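Local coordinates for protein NAD(P)H dehydrogenase (quinone) (Mycobacterium tuberculosis, PDB 1XDI) that uses FAD to reduce quinones such as menadione with NADH or NADPH, and may help the bacterium resist reactive oxygen intermediates, at residues A195-A200 and T355-R359. Residues are numbered along the deposited sequence; the frame is centred on the assembly and turned at random.
Sequences AEFVDA and TVFTR
Glu196 and Asp199, one turn apart on helix 192-203, each spend a carboxylate oxygen on a backbone amide of 355-359, a worked example of acidic side chains fixing a neighbouring chain segment. Glu196 runs extended beyond CG and lies alongside Phe357, both side chains pointing the same way. Its OE2 accepts a hydrogen bond from the amide N of Phe357 at 2.8 Å, nearly straight and met from above the carboxylate plane. The same OE2 sits at the edge of the Phe357 ring, the two planes 70° apart, while OE1 turns to a salt bridge with Lys52, a FAD-binding residue.

Asp199 reaches the loop at Thr358 and Arg359 because its CG stands anti to the backbone N (chi1 -174°). OD2 accepts a hydrogen bond from the amide N of Arg359 at 2.7 Å, on the syn side but tilted well out of the carboxylate plane. The Thr358 side chain crosses that of Asp199 at about a right angle, its CG2 lying beside OD2. OD1 forms a salt bridge with NH2 of Arg359 at 3.1 Å. The arginine chain bends at chi2 and chi3, bringing its guanidinium plane to 14° from that of the carboxylate, with OD1 oblique to it.

The contact joins helix 192-203, probably of the NAD(P)H-binding domain as in this family, to the dimerisation domain, beside the bound FAD, which Phe357 touches. With Arg236 also bridging OD1, two arginines probably stabilise the buried Asp199 as an anion, and Glu196, shared between Lys52 and the inverse gamma turn centred on Phe357, probably helps to hold both.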
ATOM      1  N   ALA A 195      -9.330  35.542  15.109  1.00  6.79           N
ATOM      2  CA  ALA A 195      -7.918  35.440  15.381  1.00  5.49           C
ATOM      3  C   ALA A 195      -7.087  35.949  14.262  1.00  4.82           C
ATOM      4  O   ALA A 195      -6.106  36.675  14.496  1.00  5.02           O
ATOM      5  CB  ALA A 195      -7.530  34.016  15.705  1.00  6.85           C
ATOM      6  N   GLU A 196      -7.478  35.577  13.043  1.00  4.17           N
ATOM      7  CA  GLU A 196      -6.722  35.975  11.859  1.00  3.86           C
ATOM      8  C   GLU A 196      -6.672  37.503  11.638  1.00  3.38           C
ATOM      9  O   GLU A 196      -5.592  38.060  11.343  1.00  4.96           O
ATOM     10  CB  GLU A 196      -7.271  35.265  10.611  1.00  4.31           C
ATOM     11  CG  GLU A 196      -7.036  33.750  10.509  1.00  6.63           C
ATOM     12  CD  GLU A 196      -7.732  33.102   9.273  1.00  9.23           C
ATOM     13  OE1 GLU A 196      -8.506  33.821   8.571  1.00 12.39           O
ATOM     14  OE2 GLU A 196      -7.534  31.887   9.008  1.00  6.37           O
ATOM     15  N   PHE A 197      -7.804  38.178  11.809  1.00  1.00           N
ATOM     16  CA  PHE A 197      -7.879  39.625  11.612  1.00  2.16           C
ATOM     17  C   PHE A 197      -7.190  40.398  12.731  1.00  2.89           C
ATOM     18  O   PHE A 197      -6.552  41.412  12.471  1.00  3.41           O
ATOM     19  CB  PHE A 197      -9.349  40.083  11.455  1.00  1.00           C
ATOM     20  CG  PHE A 197      -9.923  39.818  10.079  1.00  1.00           C
ATOM     21  CD1 PHE A 197      -9.347  40.371   8.942  1.00  1.00           C
ATOM     22  CD2 PHE A 197     -11.033  39.029   9.918  1.00  1.00           C
ATOM     23  CE1 PHE A 197      -9.884  40.143   7.658  1.00  1.74           C
ATOM     24  CE2 PHE A 197     -11.584  38.790   8.652  1.00  1.49           C
ATOM     25  CZ  PHE A 197     -11.005  39.349   7.515  1.00  1.78           C
ATOM     26  N   VAL A 198      -7.304  39.930  13.976  1.00  2.28           N
ATOM     27  CA  VAL A 198      -6.639  40.598  15.055  1.00  1.73           C
ATOM     28  C   VAL A 198      -5.153  40.592  14.649  1.00  3.96           C
ATOM     29  O   VAL A 198      -4.461  41.622  14.719  1.00  5.38           O
ATOM     30  CB  VAL A 198      -6.826  39.810  16.352  1.00  3.10           C
ATOM     31  CG1 VAL A 198      -5.706  40.167  17.383  1.00  1.00           C
ATOM     32  CG2 VAL A 198      -8.222  40.037  16.899  1.00  1.00           C
ATOM     33  N   ASP A 199      -4.656  39.432  14.221  1.00  3.40           N
ATOM     34  CA  ASP A 199      -3.269  39.333  13.842  1.00  3.87           C
ATOM     35  C   ASP A 199      -2.967  40.278  12.683  1.00  4.58           C
ATOM     36  O   ASP A 199      -2.017  41.047  12.718  1.00  3.37           O
ATOM     37  CB  ASP A 199      -2.986  37.897  13.471  1.00  6.90           C
ATOM     38  CG  ASP A 199      -1.506  37.624  13.196  1.00  9.52           C
ATOM     39  OD1 ASP A 199      -0.767  38.487  12.651  1.00 11.11           O
ATOM     40  OD2 ASP A 199      -1.078  36.485  13.470  1.00 12.63           O
ATOM     41  N   ALA A 200      -3.764  40.221  11.624  1.00  6.34           N
ATOM     42  CA  ALA A 200      -3.530  41.114  10.472  1.00  6.88           C
ATOM     43  C   ALA A 200      -3.511  42.616  10.870  1.00  6.00           C
ATOM     44  O   ALA A 200      -2.576  43.331  10.538  1.00  5.47           O
ATOM     45  CB  ALA A 200      -4.611  40.860   9.365  1.00  7.97           C
ATOM     46  N   THR A 355      -5.800  24.984   8.321  1.00  6.60           N
ATOM     47  CA  THR A 355      -4.843  25.921   8.871  1.00  6.54           C
ATOM     48  C   THR A 355      -5.504  27.217   9.273  1.00  6.15           C
ATOM     49  O   THR A 355      -6.514  27.577   8.694  1.00  7.02           O
ATOM     50  CB  THR A 355      -3.737  26.287   7.883  1.00  7.64           C
ATOM     51  OG1 THR A 355      -3.988  27.607   7.397  1.00  9.28           O
ATOM     52  CG2 THR A 355      -3.667  25.316   6.692  1.00  6.17           C
ATOM     53  N   VAL A 356      -4.939  27.891  10.279  1.00  5.60           N
ATOM     54  CA  VAL A 356      -5.406  29.195  10.785  1.00  4.81           C
ATOM     55  C   VAL A 356      -4.393  30.108  10.161  1.00  3.92           C
ATOM     56  O   VAL A 356      -3.206  29.887  10.338  1.00  1.00           O
ATOM     57  CB  VAL A 356      -5.195  29.363  12.330  1.00  4.48           C
ATOM     58  CG1 VAL A 356      -5.519  30.804  12.752  1.00  5.33           C
ATOM     59  CG2 VAL A 356      -6.031  28.413  13.102  1.00  3.44           C
ATOM     60  N   PHE A 357      -4.825  31.128   9.443  1.00  5.53           N
ATOM     61  CA  PHE A 357      -3.825  32.010   8.825  1.00  6.75           C
ATOM     62  C   PHE A 357      -3.257  33.225   9.631  1.00  6.98           C
ATOM     63  O   PHE A 357      -3.450  34.383   9.242  1.00  7.23           O
ATOM     64  CB  PHE A 357      -4.321  32.447   7.447  1.00  4.52           C
ATOM     65  CG  PHE A 357      -4.211  31.374   6.399  1.00  2.55           C
ATOM     66  CD1 PHE A 357      -3.023  31.177   5.719  1.00  1.00           C
ATOM     67  CD2 PHE A 357      -5.312  30.555   6.088  1.00  1.85           C
ATOM     68  CE1 PHE A 357      -2.940  30.183   4.742  1.00  1.00           C
ATOM     69  CE2 PHE A 357      -5.223  29.563   5.109  1.00  1.00           C
ATOM     70  CZ  PHE A 357      -4.036  29.384   4.441  1.00  1.00           C
ATOM     71  N   THR A 358      -2.536  32.930  10.727  1.00  7.08           N
ATOM     72  CA  THR A 358      -1.905  33.938  11.595  1.00  8.90           C
ATOM     73  C   THR A 358      -0.454  34.049  11.177  1.00 11.33           C
ATOM     74  O   THR A 358      -0.067  33.521  10.130  1.00 11.28           O
ATOM     75  CB  THR A 358      -1.899  33.451  13.031  1.00  8.29           C
ATOM     76  OG1 THR A 358      -2.093  32.038  13.015  1.00  6.58           O
ATOM     77  CG2 THR A 358      -3.004  34.068  13.840  1.00  8.55           C
ATOM     78  N   ARG A 359       0.353  34.771  11.950  1.00 12.92           N
ATOM     79  CA  ARG A 359       1.784  34.772  11.649  1.00 15.24           C
ATOM     80  C   ARG A 359       2.389  34.426  13.000  1.00 15.46           C
ATOM     81  O   ARG A 359       2.267  35.173  13.984  1.00 15.96           O
ATOM     82  CB  ARG A 359       2.314  36.105  11.086  1.00 17.80           C
ATOM     83  CG  ARG A 359       2.480  36.068   9.514  1.00 24.46           C
ATOM     84  CD  ARG A 359       2.016  37.360   8.734  1.00 28.42           C
ATOM     85  NE  ARG A 359       0.733  37.824   9.267  1.00 32.83           N
ATOM     86  CZ  ARG A 359       0.264  39.061   9.154  1.00 34.52           C
ATOM     87  NH1 ARG A 359       0.998  39.962   8.501  1.00 36.37           N
ATOM     88  NH2 ARG A 359      -0.906  39.401   9.719  1.00 33.36           N
TER